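Long-range contacts in cellulosomal-scaffolding protein A (Clostridium thermocellum, PDB 4B9F), which probably anchors the cellulosome to crystalline cellulose through this family 3a carbohydrate-binding module of the scaffolding subunit: residues 15-20 / 112-117; 43-48 / 119-124. All blocks are in the same frame, centred on the assembly; numbering follows the deposited sequence.

Contact 1 of 2, residues 15-20 / 112-117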
loop_
_atom_site.group_PDB
_atom_site.type_symbol
_atom_site.label_atom_id
_atom_site.label_comp_id
_atom_site.label_asym_id
_atom_site.label_seq_id
_atom_site.Cartn_x
_atom_site.Cartn_y
_atom_site.Cartn_z
ATOM N N THR A 15 -11.274 -9.293 11.084
ATOM C CA THR A 15 -10.044 -9.988 10.723
ATOM C C THR A 15 -8.913 -9.527 11.626
ATOM O O THR A 15 -8.923 -8.392 12.086
ATOM C CB THR A 15 -9.669 -9.708 9.248
ATOM O OG1 THR A 15 -8.492 -10.446 8.898
ATOM C CG2 THR A 15 -9.412 -8.217 9.009
ATOM N N ASN A 16 -7.942 -10.400 11.890
ATOM C CA ASN A 16 -6.763 -9.975 12.640
ATOM C C ASN A 16 -5.587 -9.564 11.752
ATOM O O ASN A 16 -4.510 -9.247 12.242
ATOM C CB ASN A 16 -6.354 -11.005 13.705
ATOM C CG ASN A 16 -5.853 -12.318 13.116
ATOM O OD1 ASN A 16 -5.492 -12.410 11.947
ATOM N ND2 ASN A 16 -5.805 -13.341 13.953
ATOM N N SER A 17 -5.796 -9.587 10.444
ATOM C CA SER A 17 -4.776 -9.129 9.525
ATOM C C SER A 17 -5.426 -8.370 8.390
ATOM O O SER A 17 -6.494 -8.745 7.903
ATOM C CB SER A 17 -3.984 -10.311 8.968
ATOM O OG SER A 17 -3.452 -11.096 10.021
ATOM N N ILE A 18 -4.773 -7.291 7.988
ATOM C CA ILE A 18 -5.192 -6.504 6.833
ATOM C C ILE A 18 -4.132 -6.677 5.744
ATOM O O ILE A 18 -2.935 -6.662 6.024
ATOM C CB ILE A 18 -5.418 -5.029 7.221
ATOM C CG1 ILE A 18 -6.627 -4.956 8.166
ATOM C CG2 ILE A 18 -5.688 -4.165 5.983
ATOM C CD1 ILE A 18 -6.876 -3.602 8.805
ATOM N N ASN A 19 -4.580 -6.871 4.506
ATOM C CA ASN A 19 -3.695 -7.286 3.422
ATOM C C ASN A 19 -3.852 -6.413 2.188
ATOM O O ASN A 19 -4.471 -6.814 1.200
ATOM C CB ASN A 19 -3.953 -8.751 3.055
ATOM C CG ASN A 19 -3.655 -9.692 4.198
ATOM O OD1 ASN A 19 -4.438 -9.814 5.144
ATOM N ND2 ASN A 19 -2.509 -10.347 4.132
ATOM N N PRO A 20 -3.295 -5.199 2.240
ATOM C CA PRO A 20 -3.389 -4.285 1.100
ATOM C C PRO A 20 -2.499 -4.766 -0.045
ATOM O O PRO A 20 -1.314 -5.033 0.170
ATOM C CB PRO A 20 -2.887 -2.951 1.675
ATOM C CG PRO A 20 -2.039 -3.339 2.835
ATOM C CD PRO A 20 -2.543 -4.637 3.372
ATOM N N ARG A 112 0.936 -6.779 4.362
ATOM C CA ARG A 112 0.197 -7.424 5.428
ATOM C C ARG A 112 0.521 -6.726 6.735
ATOM O O ARG A 112 1.683 -6.397 6.999
ATOM C CB ARG A 112 0.590 -8.900 5.519
ATOM C CG ARG A 112 -0.179 -9.687 6.562
ATOM C CD ARG A 112 -0.000 -11.181 6.332
ATOM N NE ARG A 112 1.407 -11.547 6.336
ATOM C CZ ARG A 112 2.108 -11.795 7.441
ATOM N NH1 ARG A 112 1.517 -11.738 8.631
ATOM N NH2 ARG A 112 3.401 -12.103 7.360
ATOM N N PHE A 113 -0.491 -6.497 7.560
ATOM C CA PHE A 113 -0.214 -5.954 8.889
ATOM C C PHE A 113 -1.176 -6.475 9.942
ATOM O O PHE A 113 -2.286 -6.919 9.630
ATOM C CB PHE A 113 -0.072 -4.422 8.896
ATOM C CG PHE A 113 -1.326 -3.656 8.569
ATOM C CD1 PHE A 113 -2.205 -3.285 9.579
ATOM C CD2 PHE A 113 -1.581 -3.217 7.273
ATOM C CE1 PHE A 113 -3.326 -2.508 9.304
ATOM C CE2 PHE A 113 -2.705 -2.452 6.992
ATOM C CZ PHE A 113 -3.580 -2.103 8.007
ATOM N N ALA A 114 -0.727 -6.427 11.193
ATOM C CA ALA A 114 -1.505 -6.929 12.306
ATOM C C ALA A 114 -1.137 -6.181 13.567
ATOM O O ALA A 114 -0.062 -5.574 13.661
ATOM C CB ALA A 114 -1.225 -8.408 12.506
ATOM N N LYS A 115 -2.027 -6.246 14.545
ATOM C CA LYS A 115 -1.715 -5.759 15.880
ATOM C C LYS A 115 -0.801 -6.766 16.566
ATOM O O LYS A 115 -0.882 -7.969 16.304
ATOM C CB LYS A 115 -2.992 -5.573 16.685
ATOM C CG LYS A 115 -3.872 -4.468 16.127
ATOM C CD LYS A 115 -5.224 -4.468 16.790
ATOM C CE LYS A 115 -6.039 -3.301 16.312
ATOM N NZ LYS A 115 -7.393 -3.236 16.921
ATOM N N ASN A 116 0.071 -6.287 17.441
ATOM C CA ASN A 116 1.054 -7.190 18.024
ATOM C C ASN A 116 0.432 -8.245 18.939
ATOM O O ASN A 116 1.049 -9.278 19.206
ATOM C CB ASN A 116 2.184 -6.402 18.699
ATOM C CG ASN A 116 3.059 -5.644 17.686
ATOM O OD1 ASN A 116 2.806 -5.683 16.475
ATOM N ND2 ASN A 116 4.073 -4.936 18.180
ATOM N N ASP A 117 -0.796 -8.001 19.388
ATOM C CA ASP A 117 -1.524 -8.979 20.197
ATOM C C ASP A 117 -2.516 -9.799 19.360
ATOM O O ASP A 117 -3.272 -10.606 19.898
ATOM C CB ASP A 117 -2.220 -8.303 21.389
ATOM C CG ASP A 117 -3.395 -7.433 20.977
ATOM O OD1 ASP A 117 -3.533 -7.128 19.778
ATOM O OD2 ASP A 117 -4.180 -7.041 21.866
HETATM O O HOH W 1 -4.127 -8.111 14.684
HETATM O O HOH W 2 -1.204 -12.174 9.308
#
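Ile-18 lies with its side chain over one face of the Phe-113 ring, the two side chains running alongside each other in the same direction. CB of Ile-18 sits 3.8 Å from the ring centroid, 22° off the ring normal, a CH-pi contact displaced toward the rim; its closest ring atom is CZ. With CG2 of Ile-18 set anti to the backbone N and CG1 beside that N (chi1 -67°), the branches spread over the outer half of the ring: CG2 of Ile-18 meets CE2 of Phe-113 at 3.6 Å, while CD1 reaches CZ and CE1. Phe-113 places CG between its backbone N and carbonyl carbon (chi1 66°), which swings the ring back beneath Ile-18 although its CB starts away from residues 15-20. CD of Pro-20 approaches the ring obliquely. Ile-18 and Phe-113 also form a single antiparallel hydrogen-bonded pair, Ile-18 N to Phe-113 O at 3.0 Å and Phe-113 N to Ile-18 O at 2.9 Å. Beyond the bridge a water carries the pairing on, donating to Asn-16 O and accepting from Lys-115 N. CG and CD of Arg-112 lie alongside the Asn-19 side chain, and the bend at chi3 carries the guanidinium away, NE forming a salt bridge with Asp-56. Thr-15 OG1 donates to Ser-17 O on a lone pair at 2.8 Å, tying the loop to itself. In the beta-sandwich of this family 3 module the loop lies along strand 106-115 of the six-stranded sheet, while the Phe-113 ring, in the core between sheets, meets Tyr-43 and, edge-to-face, Phe-78 of the five-stranded one.

Contact 2 of 2, residues 43-48 / 119-124; sequences YTVDGQ and SNYTQS. With CA (calcium ion), chain C.
Asp-46 OD2 is gripped twice: it binds the calcium ion at 2.4 Å and accepts the backbone N-H of Thr-122 at 2.8 Å. That bond is nearly straight (171°), but the donor stands above the carboxylate plane, 41° out of it. Setting CG beside the backbone N (chi1 -46°) aims the carboxylate at the calcium, which OD1 of Asp-46 also binds at a longer 2.8 Å, making the carboxylate an asymmetric bidentate ligand. Thr-44 chelates the ion through both its carbonyl O and OG1, and Thr-122 O binds it at 2.4 Å; a water, Asn-125 and Asp-126 complete the site. This is the calcium site of the family 3 module, joining the loop after strand 37-43 to the short strand 121-122. Beside the metal, the Tyr-121 ring packs against the backbone at Thr-44 and Val-45: its CD1 lies 3.6 Å from Val-45 O, and its CE1 meets CE2 of Tyr-43 at 4.0 Å, the two rings crossing at a slant. Both tyrosine hydroxyls are bonded to Gln-51 OE1. Further along, a water donates to Asp-46 O and to Asn-120 O, bridging the two backbones.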
loop_
_atom_site.group_PDB
_atom_site.type_symbol
_atom_site.label_atom_id
_atom_site.label_comp_id
_atom_site.label_asym_id
_atom_site.label_seq_id
_atom_site.Cartn_x
_atom_site.Cartn_y
_atom_site.Cartn_z
ATOM N N TYR A 43 -7.253 3.717 7.316
ATOM C CA TYR A 43 -8.183 2.847 8.011
ATOM C C TYR A 43 -8.417 3.330 9.435
ATOM O O TYR A 43 -7.808 4.304 9.880
ATOM C CB TYR A 43 -7.643 1.404 8.007
ATOM C CG TYR A 43 -6.360 1.206 8.801
ATOM C CD1 TYR A 43 -5.127 1.607 8.292
ATOM C CD2 TYR A 43 -6.388 0.614 10.059
ATOM C CE1 TYR A 43 -3.950 1.432 9.020
ATOM C CE2 TYR A 43 -5.223 0.436 10.796
ATOM C CZ TYR A 43 -4.005 0.841 10.270
ATOM O OH TYR A 43 -2.842 0.661 10.982
ATOM N N THR A 44 -9.323 2.656 10.134
ATOM C CA THR A 44 -9.537 2.906 11.550
ATOM C C THR A 44 -8.989 1.723 12.334
ATOM O O THR A 44 -9.325 0.570 12.060
ATOM C CB THR A 44 -11.028 3.094 11.881
ATOM O OG1 THR A 44 -11.788 2.047 11.261
ATOM C CG2 THR A 44 -11.522 4.437 11.379
ATOM N N VAL A 45 -8.145 2.010 13.317
ATOM C CA VAL A 45 -7.420 0.962 14.028
ATOM C C VAL A 45 -8.308 0.074 14.918
ATOM O O VAL A 45 -7.948 -1.067 15.193
ATOM C CB VAL A 45 -6.234 1.578 14.821
ATOM C CG1 VAL A 45 -6.735 2.469 15.957
ATOM C CG2 VAL A 45 -5.281 0.500 15.334
ATOM N N ASP A 46 -9.461 0.595 15.344
ATOM C CA ASP A 46 -10.419 -0.143 16.181
ATOM C C ASP A 46 -9.792 -0.623 17.492
ATOM O O ASP A 46 -9.805 -1.820 17.800
ATOM C CB ASP A 46 -11.023 -1.339 15.431
ATOM C CG ASP A 46 -11.475 -0.986 14.024
ATOM O OD1 ASP A 46 -12.132 0.061 13.825
ATOM O OD2 ASP A 46 -11.159 -1.759 13.103
ATOM N N GLY A 47 -9.255 0.318 18.263
ATOM C CA GLY A 47 -8.560 0.001 19.496
ATOM C C GLY A 47 -7.073 0.104 19.259
ATOM O O GLY A 47 -6.473 -0.785 18.658
ATOM N N GLN A 48 -6.477 1.205 19.706
ATOM C CA GLN A 48 -5.068 1.451 19.453
ATOM C C GLN A 48 -4.191 0.389 20.119
ATOM O O GLN A 48 -4.325 0.120 21.317
ATOM C CB GLN A 48 -4.672 2.849 19.932
ATOM C CG GLN A 48 -3.179 3.135 19.830
ATOM C CD GLN A 48 -2.690 3.188 18.390
ATOM O OE1 GLN A 48 -3.417 3.604 17.488
ATOM N NE2 GLN A 48 -1.445 2.770 18.169
ATOM N N SER A 119 -5.204 -9.047 17.940
ATOM C CA SER A 119 -6.614 -8.724 18.148
ATOM C C SER A 119 -7.268 -8.222 16.857
ATOM O O SER A 119 -6.603 -7.960 15.854
ATOM C CB SER A 119 -6.797 -7.723 19.296
ATOM O OG SER A 119 -6.133 -6.501 19.052
ATOM N N ASN A 120 -8.587 -8.112 16.873
ATOM C CA ASN A 120 -9.323 -7.908 15.632
ATOM C C ASN A 120 -9.423 -6.472 15.140
ATOM O O ASN A 120 -9.414 -5.522 15.923
ATOM C CB ASN A 120 -10.726 -8.499 15.741
ATOM C CG ASN A 120 -10.721 -10.012 15.720
ATOM O OD1 ASN A 120 -9.804 -10.628 15.182
ATOM N ND2 ASN A 120 -11.753 -10.619 16.295
ATOM N N TYR A 121 -9.510 -6.362 13.818
ATOM C CA TYR A 121 -9.915 -5.157 13.121
ATOM C C TYR A 121 -11.305 -5.371 12.527
ATOM O O TYR A 121 -11.741 -6.513 12.303
ATOM C CB TYR A 121 -9.016 -4.913 11.919
ATOM C CG TYR A 121 -7.567 -4.603 12.167
ATOM C CD1 TYR A 121 -7.155 -3.325 12.551
ATOM C CD2 TYR A 121 -6.590 -5.569 11.940
ATOM C CE1 TYR A 121 -5.803 -3.030 12.727
ATOM C CE2 TYR A 121 -5.252 -5.291 12.120
ATOM C CZ TYR A 121 -4.858 -4.019 12.506
ATOM O OH TYR A 121 -3.518 -3.750 12.658
ATOM N N THR A 122 -11.960 -4.258 12.218
ATOM C CA THR A 122 -13.200 -4.233 11.459
ATOM C C THR A 122 -12.905 -3.487 10.166
ATOM O O THR A 122 -12.429 -2.351 10.215
ATOM C CB THR A 122 -14.273 -3.459 12.236
ATOM O OG1 THR A 122 -14.611 -4.191 13.422
ATOM C CG2 THR A 122 -15.517 -3.237 11.382
ATOM N N GLN A 123 -13.167 -4.104 9.016
ATOM C CA GLN A 123 -12.786 -3.471 7.754
ATOM C C GLN A 123 -13.854 -2.558 7.158
ATOM O O GLN A 123 -13.555 -1.749 6.289
ATOM C CB GLN A 123 -12.331 -4.517 6.734
ATOM C CG GLN A 123 -11.190 -5.386 7.245
ATOM C CD GLN A 123 -10.412 -6.020 6.118
ATOM O OE1 GLN A 123 -9.463 -5.429 5.593
ATOM N NE2 GLN A 123 -10.801 -7.227 5.736
ATOM N N SER A 124 -15.086 -2.674 7.645
ATOM C CA SER A 124 -16.206 -1.935 7.067
ATOM C C SER A 124 -16.122 -0.439 7.343
ATOM O O SER A 124 -16.831 0.341 6.720
ATOM C CB SER A 124 -17.536 -2.466 7.596
ATOM O OG SER A 124 -17.663 -2.195 8.981
HETATM CA CA CA C . -11.401 -0.405 11.162
HETATM O O HOH W 3 -11.568 -4.246 17.588
HETATM O O HOH W 4 -9.538 -1.902 10.445
#

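In the fold
From the N terminus, the chain passes strands 2-8 and 14-15 and enters residues 15-20, then residues 43-48 after strand 37-43. Strands 51-61 to 100-101 follow before strand 106-115 returns to close contact 1 over 91 intervening residues; soon afterwards residues 119-124 close contact 2 over 70. The segments alternate, so the two loops cross, and their centres lie about 9 Å apart. Contact 1 joins the loop leading into strand 20-26 to strand 106-115, the neighbour of 20-26 in the six-stranded sheet; contact 2 ties the end of a strand of the five-stranded sheet to strand 121-122. That short strand pairs with 14-15, and Lys-115 NZ bonds to Val-45 O and Asn-120 O, linking the two contacts.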